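Local atomic coordinates of putative glutathione-regulated potassium-efflux system protein KefB (Vibrio parahaemolyticus RIMD 2210633, PDB entry 3C85), a protein that probably works as a potassium/proton antiporter of the CPA2 family, represented here by its cytoplasmic nucleotide-binding TrkA-N domain. Residues L43-G48 with V109-P114. Residues are numbered along the deposited sequence; the frame is centred on the assembly and turned at random.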
ATOM      1  N   LEU A  43     -18.781  -3.567   3.058  1.00 22.74           N
ATOM      2  CA  LEU A  43     -18.902  -2.242   3.645  1.00 23.73           C
ATOM      3  C   LEU A  43     -17.478  -1.725   3.815  1.00 22.55           C
ATOM      4  O   LEU A  43     -16.646  -2.416   4.420  1.00 23.80           O
ATOM      5  CB  LEU A  43     -19.562  -2.352   4.999  1.00 24.31           C
ATOM      6  CG  LEU A  43     -20.232  -1.210   5.705  1.00 29.65           C
ATOM      7  CD1 LEU A  43     -21.223  -0.425   4.814  1.00 33.42           C
ATOM      8  CD2 LEU A  43     -21.008  -1.881   6.851  1.00 32.65           C
ATOM      9  N   ILE A  44     -17.167  -0.556   3.256  1.00 21.88           N
ATOM     10  CA  ILE A  44     -15.795  -0.001   3.406  1.00 21.12           C
ATOM     11  C   ILE A  44     -15.880   1.215   4.324  1.00 21.53           C
ATOM     12  O   ILE A  44     -16.459   2.214   3.993  1.00 21.83           O
ATOM     13  CB  ILE A  44     -15.157   0.365   2.058  1.00 21.45           C
ATOM     14  CG1 ILE A  44     -15.160  -0.893   1.149  1.00 19.27           C
ATOM     15  CG2 ILE A  44     -13.726   0.935   2.264  1.00 21.07           C
ATOM     16  CD1 ILE A  44     -14.611  -0.622  -0.227  1.00 20.07           C
ATOM     17  N   LEU A  45     -15.348   1.107   5.517  1.00 22.48           N
ATOM     18  CA  LEU A  45     -15.497   2.202   6.458  1.00 21.88           C
ATOM     19  C   LEU A  45     -14.286   3.131   6.316  1.00 24.02           C
ATOM     20  O   LEU A  45     -13.179   2.794   6.777  1.00 24.28           O
ATOM     21  CB  LEU A  45     -15.576   1.632   7.871  1.00 22.69           C
ATOM     22  CG  LEU A  45     -16.751   0.651   8.124  1.00 25.02           C
ATOM     23  CD1 LEU A  45     -16.692   0.141   9.565  1.00 24.95           C
ATOM     24  CD2 LEU A  45     -18.070   1.376   7.874  1.00 25.39           C
ATOM     25  N   GLY A  46     -14.486   4.298   5.709  1.00 22.48           N
ATOM     26  CA  GLY A  46     -13.373   5.253   5.534  1.00 21.91           C
ATOM     27  C   GLY A  46     -13.142   5.221   4.051  1.00 21.80           C
ATOM     28  O   GLY A  46     -12.829   4.160   3.515  1.00 21.43           O
HETATM   29  N   MSE A  47     -13.327   6.362   3.382  1.00 21.04           N
HETATM   30  CA  MSE A  47     -13.060   6.450   1.941  1.00 21.73           C
HETATM   31  C   MSE A  47     -12.043   7.542   1.627  1.00 22.33           C
HETATM   32  O   MSE A  47     -12.222   8.345   0.684  1.00 22.66           O
HETATM   33  CB  MSE A  47     -14.376   6.658   1.143  1.00 21.86           C
HETATM   34  CG  MSE A  47     -15.246   5.464   1.150  1.00 18.19           C
HETATM   35 SE   MSE A  47     -14.585   3.956   0.125  0.70 20.38          SE
HETATM   36  CE  MSE A  47     -14.580   4.776  -1.657  1.00 21.40           C
ATOM     37  N   GLY A  48     -10.985   7.575   2.432  1.00 22.74           N
ATOM     38  CA  GLY A  48      -9.757   8.369   2.143  1.00 21.34           C
ATOM     39  C   GLY A  48      -9.075   7.532   1.078  1.00 22.64           C
ATOM     40  O   GLY A  48      -9.728   6.671   0.487  1.00 22.79           O
ATOM     41  N   VAL A 109     -16.430  -6.568   5.864  1.00 25.29           N
ATOM     42  CA  VAL A 109     -16.248  -5.185   6.251  1.00 23.81           C
ATOM     43  C   VAL A 109     -14.743  -4.873   6.194  1.00 22.52           C
ATOM     44  O   VAL A 109     -13.933  -5.633   6.753  1.00 22.22           O
ATOM     45  CB  VAL A 109     -16.799  -4.874   7.665  1.00 23.30           C
ATOM     46  CG1 VAL A 109     -16.517  -3.398   7.998  1.00 24.34           C
ATOM     47  CG2 VAL A 109     -18.298  -5.195   7.763  1.00 24.87           C
ATOM     48  N   LEU A 110     -14.371  -3.775   5.511  1.00 21.41           N
ATOM     49  CA  LEU A 110     -12.978  -3.272   5.503  1.00 21.09           C
ATOM     50  C   LEU A 110     -12.834  -2.073   6.428  1.00 21.62           C
ATOM     51  O   LEU A 110     -13.545  -1.095   6.282  1.00 21.53           O
ATOM     52  CB  LEU A 110     -12.516  -2.886   4.097  1.00 21.42           C
ATOM     53  CG  LEU A 110     -12.573  -4.034   3.066  1.00 21.01           C
ATOM     54  CD1 LEU A 110     -11.959  -3.548   1.735  1.00 22.16           C
ATOM     55  CD2 LEU A 110     -11.818  -5.269   3.557  1.00 23.39           C
ATOM     56  N   LEU A 111     -11.975  -2.163   7.411  1.00 20.58           N
ATOM     57  CA  LEU A 111     -11.747  -1.080   8.311  1.00 21.68           C
ATOM     58  C   LEU A 111     -10.606  -0.183   7.779  1.00 21.56           C
ATOM     59  O   LEU A 111      -9.471  -0.525   7.852  1.00 21.60           O
ATOM     60  CB  LEU A 111     -11.426  -1.598   9.694  1.00 21.40           C
ATOM     61  CG  LEU A 111     -12.419  -2.538  10.369  1.00 22.79           C
ATOM     62  CD1 LEU A 111     -11.931  -2.864  11.761  1.00 23.03           C
ATOM     63  CD2 LEU A 111     -13.695  -1.881  10.403  1.00 25.10           C
ATOM     64  N   ALA A 112     -10.968   0.955   7.219  1.00 21.72           N
ATOM     65  CA  ALA A 112     -10.053   1.832   6.521  1.00 22.10           C
ATOM     66  C   ALA A 112     -10.154   3.280   6.961  1.00 23.23           C
ATOM     67  O   ALA A 112     -10.033   4.171   6.181  1.00 23.42           O
ATOM     68  CB  ALA A 112     -10.244   1.719   5.100  1.00 20.87           C
HETATM   69  N   MSE A 113     -10.432   3.467   8.247  1.00 20.00           N
HETATM   70  CA  MSE A 113     -10.556   4.797   8.820  1.00 20.00           C
HETATM   71  C   MSE A 113      -9.182   5.443   8.853  1.00 20.00           C
HETATM   72  O   MSE A 113      -8.168   4.762   8.710  1.00 20.00           O
HETATM   73  CB  MSE A 113     -11.140   4.724  10.231  1.00 20.00           C
HETATM   74  CG  MSE A 113     -12.359   3.823  10.353  1.00 20.00           C
HETATM   75 SE   MSE A 113     -14.031   4.774  10.041  1.00 20.00          SE
HETATM   76  CE  MSE A 113     -14.844   4.542  11.798  1.00 20.00           C
ATOM     77  N   PRO A 114      -9.147   6.756   9.037  1.00 26.69           N
ATOM     78  CA  PRO A 114      -7.880   7.456   9.037  1.00 27.67           C
ATOM     79  C   PRO A 114      -7.213   7.515  10.391  1.00 28.54           C
ATOM     80  O   PRO A 114      -6.080   7.842  10.465  1.00 30.32           O
ATOM     81  CB  PRO A 114      -8.274   8.852   8.571  1.00 28.31           C
ATOM     82  CG  PRO A 114      -9.547   9.026   8.974  1.00 25.83           C
ATOM     83  CD  PRO A 114     -10.234   7.717   9.097  1.00 27.92           C
TER
HETATM   84  O   HOH W   1      -9.527   5.300   3.725  1.00 23.87           O
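Strands 43-45 and 109-111 run side by side and parallel, their axes 4.8 Å apart and 12° from aligned, with Leu43, Ile44 and Leu45 level with Val109, Leu110 and Leu111. Leu110 straddles Ile44, giving its N to Leu43 O (2.9 Å) and receiving Leu45 N at its O (2.9 Å), both nearly straight. A third bond, from Ala112 N to Leu45 O, is more bent, with 140° at the hydrogen and the donor tilted off the carbonyl plane, as the strands give way to their loops.

Leu45 carries most of the side-chain contact. Its CG stands anti to the carbonyl carbon (chi1 -60°), and from there CD1 reaches across to the neighbouring strand, 3.7 Å from Leu111 CD2 and 3.9 Å from Val109 CG1. Leu111 lies alongside Leu45, whereas Val109 meets it at a slant. SE of Met113, a selenomethionine in this structure, on a chain bent at its second and third torsions, comes to 4.1 Å from Leu45 CB. Helix 116-128 covers this face through Ala122 and Leu126. On the other face Ile44 and Leu110 lie side by side, Ile44 CG1 against Leu110 CD1, beneath helix 49-62; Leu110 also packs on Phe167 of the second subunit.

Beyond the strands, Gly46 CA makes a CA-H...O contact with Ala112 O (3.6 Å), the two chain segments passing closely here. One water, held by Ala112 O (2.8 Å) and more weakly by Gly48 N, bridges the diverging loops. Met113 touches Ala91, and Met47 N is hydrogen-bonded to Glu70 OE1; Ala91 and Glu70 belong to the AMP site of this protein, which carries no AMP in this chain. Adjacent first and fourth strands, their ends parting beside a GxGxxG-like turn that leads into a helix, are the hallmark of the Rossmann-type nucleotide-binding fold of TrkA-N domains.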